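PDB 3OOV: methyl-accepting chemotaxis protein, putative from Geobacter sulfurreducens, which probably serves in chemotactic signalling, contributing here a GAF domain of the kind that often senses small ligands in bacterial receptors. Local coordinates for residues 32-37 and 132-137. Sequence-based numbering, arbitrary orientation.
Sequences LGYERV and VDNRSS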
ATOM      1  N   LEU A  32     -11.184  17.895  -8.613  1.00 25.77           N
ATOM      2  CA  LEU A  32     -10.679  16.669  -9.258  1.00 24.54           C
ATOM      3  C   LEU A  32     -11.791  15.651  -9.485  1.00 23.01           C
ATOM      4  O   LEU A  32     -11.563  14.577 -10.035  1.00 24.42           O
ATOM      5  CB  LEU A  32      -9.601  16.044  -8.417  1.00 23.22           C
ATOM      6  CG  LEU A  32      -8.128  16.424  -8.612  1.00 29.36           C
ATOM      7  CD1 LEU A  32      -7.812  17.490  -9.664  1.00 31.13           C
ATOM      8  CD2 LEU A  32      -7.486  16.802  -7.309  1.00 31.98           C
ATOM      9  N   GLY A  33     -12.985  15.934  -9.042  1.00 21.12           N
ATOM     10  CA  GLY A  33     -14.066  15.004  -9.415  1.00 20.89           C
ATOM     11  C   GLY A  33     -14.161  13.687  -8.635  1.00 20.96           C
ATOM     12  O   GLY A  33     -15.014  12.840  -8.988  1.00 21.73           O
ATOM     13  N   TYR A  34     -13.375  13.491  -7.553  1.00 17.89           N
ATOM     14  CA  TYR A  34     -13.663  12.285  -6.665  1.00 15.59           C
ATOM     15  C   TYR A  34     -14.979  12.485  -6.002  1.00 15.10           C
ATOM     16  O   TYR A  34     -15.251  13.556  -5.446  1.00 15.72           O
ATOM     17  CB  TYR A  34     -12.579  12.032  -5.600  1.00 14.21           C
ATOM     18  CG  TYR A  34     -11.317  11.674  -6.312  1.00 14.97           C
ATOM     19  CD1 TYR A  34     -11.199  10.420  -6.890  1.00 14.91           C
ATOM     20  CD2 TYR A  34     -10.332  12.632  -6.568  1.00 14.26           C
ATOM     21  CE1 TYR A  34     -10.106  10.073  -7.616  1.00 15.62           C
ATOM     22  CE2 TYR A  34      -9.206  12.300  -7.303  1.00 17.11           C
ATOM     23  CZ  TYR A  34      -9.091  10.977  -7.801  1.00 19.24           C
ATOM     24  OH  TYR A  34      -8.006  10.554  -8.562  1.00 18.27           O
ATOM     25  N   GLU A  35     -15.781  11.444  -5.998  1.00 13.73           N
ATOM     26  CA  GLU A  35     -17.178  11.552  -5.658  1.00 14.23           C
ATOM     27  C   GLU A  35     -17.394  11.664  -4.115  1.00 14.24           C
ATOM     28  O   GLU A  35     -18.192  12.459  -3.676  1.00 15.73           O
ATOM     29  CB  GLU A  35     -17.843  10.264  -6.196  1.00 13.99           C
ATOM     30  CG  GLU A  35     -19.323  10.309  -6.159  1.00 19.36           C
ATOM     31  CD  GLU A  35     -20.012   8.894  -6.080  1.00 24.41           C
ATOM     32  OE1 GLU A  35     -19.631   8.035  -6.967  1.00 15.12           O
ATOM     33  OE2 GLU A  35     -20.945   8.710  -5.154  1.00 17.52           O
ATOM     34  N   ARG A  36     -16.703  10.848  -3.313  1.00 12.21           N
ATOM     35  CA  ARG A  36     -16.814  10.864  -1.867  1.00 12.94           C
ATOM     36  C   ARG A  36     -15.421  10.982  -1.252  1.00 12.44           C
ATOM     37  O   ARG A  36     -14.523  10.211  -1.597  1.00 14.36           O
ATOM     38  CB  ARG A  36     -17.468   9.565  -1.375  1.00 11.17           C
ATOM     39  CG  ARG A  36     -18.632   9.158  -2.158  1.00 15.43           C
ATOM     40  CD  ARG A  36     -19.945   9.699  -1.640  1.00 13.93           C
ATOM     41  NE  ARG A  36     -21.065   9.150  -2.403  1.00 14.51           N
ATOM     42  CZ  ARG A  36     -22.245   8.759  -1.876  1.00 17.41           C
ATOM     43  NH1 ARG A  36     -22.477   8.820  -0.556  1.00 14.25           N
ATOM     44  NH2 ARG A  36     -23.208   8.276  -2.672  1.00 13.80           N
ATOM     45  N   VAL A  37     -15.228  11.984  -0.410  1.00 12.29           N
ATOM     46  CA  VAL A  37     -13.947  12.260   0.203  1.00 12.48           C
ATOM     47  C   VAL A  37     -14.229  12.447   1.674  1.00 12.81           C
ATOM     48  O   VAL A  37     -14.939  13.396   2.085  1.00 12.90           O
ATOM     49  CB  VAL A  37     -13.216  13.480  -0.370  1.00 12.70           C
ATOM     50  CG1 VAL A  37     -11.865  13.726   0.382  1.00  8.36           C
ATOM     51  CG2 VAL A  37     -12.951  13.254  -1.889  1.00 13.65           C
ATOM     52  N   VAL A 132     -11.538   7.533   0.317  1.00 13.05           N
ATOM     53  CA  VAL A 132     -12.014   8.116  -0.931  1.00 12.12           C
ATOM     54  C   VAL A 132     -12.675   7.008  -1.792  1.00 13.29           C
ATOM     55  O   VAL A 132     -12.205   5.846  -1.803  1.00 12.05           O
ATOM     56  CB  VAL A 132     -10.913   8.837  -1.745  1.00 12.54           C
ATOM     57  CG1 VAL A 132     -11.488   9.481  -3.075  1.00 11.52           C
ATOM     58  CG2 VAL A 132     -10.247   9.970  -0.947  1.00  8.92           C
ATOM     59  N   ASP A 133     -13.801   7.352  -2.441  1.00 12.58           N
ATOM     60  CA  ASP A 133     -14.464   6.427  -3.353  1.00 14.30           C
ATOM     61  C   ASP A 133     -15.220   7.130  -4.479  1.00 15.49           C
ATOM     62  O   ASP A 133     -15.575   8.312  -4.360  1.00 13.36           O
ATOM     63  CB  ASP A 133     -15.353   5.409  -2.625  1.00 13.40           C
ATOM     64  CG  ASP A 133     -16.661   6.009  -2.171  1.00 17.29           C
ATOM     65  OD1 ASP A 133     -17.536   6.172  -3.065  1.00 18.21           O
ATOM     66  OD2 ASP A 133     -16.819   6.368  -0.946  1.00 16.47           O
ATOM     67  N   ASN A 134     -15.411   6.383  -5.590  1.00 16.45           N
ATOM     68  CA  ASN A 134     -16.261   6.831  -6.733  1.00 15.63           C
ATOM     69  C   ASN A 134     -17.337   5.711  -6.883  1.00 14.59           C
ATOM     70  O   ASN A 134     -17.426   5.046  -7.908  1.00 11.67           O
ATOM     71  CB  ASN A 134     -15.370   6.919  -7.998  1.00 15.38           C
ATOM     72  CG  ASN A 134     -14.524   8.194  -8.060  1.00 20.08           C
ATOM     73  OD1 ASN A 134     -14.854   9.222  -7.446  1.00 22.55           O
ATOM     74  ND2 ASN A 134     -13.444   8.145  -8.830  1.00 15.63           N
ATOM     75  N   ARG A 135     -18.079   5.436  -5.826  1.00 13.58           N
ATOM     76  CA  ARG A 135     -18.900   4.226  -5.807  1.00 14.64           C
ATOM     77  C   ARG A 135     -19.988   4.171  -6.895  1.00 15.70           C
ATOM     78  O   ARG A 135     -20.536   3.125  -7.112  1.00 15.56           O
ATOM     79  CB  ARG A 135     -19.570   4.061  -4.441  1.00 13.20           C
ATOM     80  CG  ARG A 135     -20.793   5.003  -4.209  1.00 15.49           C
ATOM     81  CD  ARG A 135     -21.242   4.998  -2.698  1.00 16.29           C
ATOM     82  NE  ARG A 135     -20.188   5.516  -1.821  1.00 15.25           N
ATOM     83  CZ  ARG A 135     -20.324   5.739  -0.500  1.00 14.85           C
ATOM     84  NH1 ARG A 135     -21.445   5.441   0.105  1.00  9.85           N
ATOM     85  NH2 ARG A 135     -19.320   6.260   0.226  1.00 11.88           N
ATOM     86  N   SER A 136     -20.368   5.303  -7.497  1.00 17.21           N
ATOM     87  CA  SER A 136     -21.428   5.234  -8.477  1.00 20.76           C
ATOM     88  C   SER A 136     -20.817   5.000  -9.871  1.00 20.73           C
ATOM     89  O   SER A 136     -21.536   4.718 -10.821  1.00 20.51           O
ATOM     90  CB  SER A 136     -22.353   6.454  -8.414  1.00 20.72           C
ATOM     91  OG  SER A 136     -21.826   7.474  -9.196  1.00 26.13           O
ATOM     92  N   SER A 137     -19.495   5.073  -9.968  1.00 19.75           N
ATOM     93  CA  SER A 137     -18.832   4.716 -11.207  1.00 19.67           C
ATOM     94  C   SER A 137     -18.402   3.252 -11.111  1.00 20.22           C
ATOM     95  O   SER A 137     -18.082   2.722 -10.023  1.00 19.05           O
ATOM     96  CB  SER A 137     -17.660   5.657 -11.491  1.00 19.04           C
ATOM     97  OG  SER A 137     -16.866   5.188 -12.589  1.00 24.07           O
TER
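E35 OE1 accepts the backbone N of S136 at 2.9 Å through its syn lone pair, while S136 OG reaches the same oxygen from above the carboxylate plane, a longer second bond at 3.2 Å. This clasp closes the end of an antiparallel strand pair at the middle of the GAF-domain sheet, where strand 36-42 starts beside the finish of strand 125-133. The hydrogen-bonded pair R36 and D133 exchanges both backbone bonds. Beyond this last bridge, the side-chain amide of N134 adds a bond between the two chain segments, its OD1 accepting E35 N at 2.8 Å nearly in line with its C=O bond (176°).

Two arginines illustrate how like charges can be stacked once each is paired with an acid. The guanidinium groups of R36 and R135 lie face over face, centres 3.8 Å apart and planes only 5° from parallel, offset toward the rim. At its edge R36 NE meets E35 OE2; R135 binds D133 side-on through NE and NH2, which fixes its rotation, and D133 OD1 also takes R135 N in an Asx turn. Further bonds, from R36 NH1 to T57 OG1 and from R135 to the carbonyls of R108 and A109, hold outer nitrogens of the stack and may partly offset the repulsion.

On the other face of the sheet V132 and V37 turn toward the helices, with I149 and A25 among their neighbours. V132 CG1, swung opposite the backbone N (chi1 -179°), lies 3.8 Å from Y34 CB.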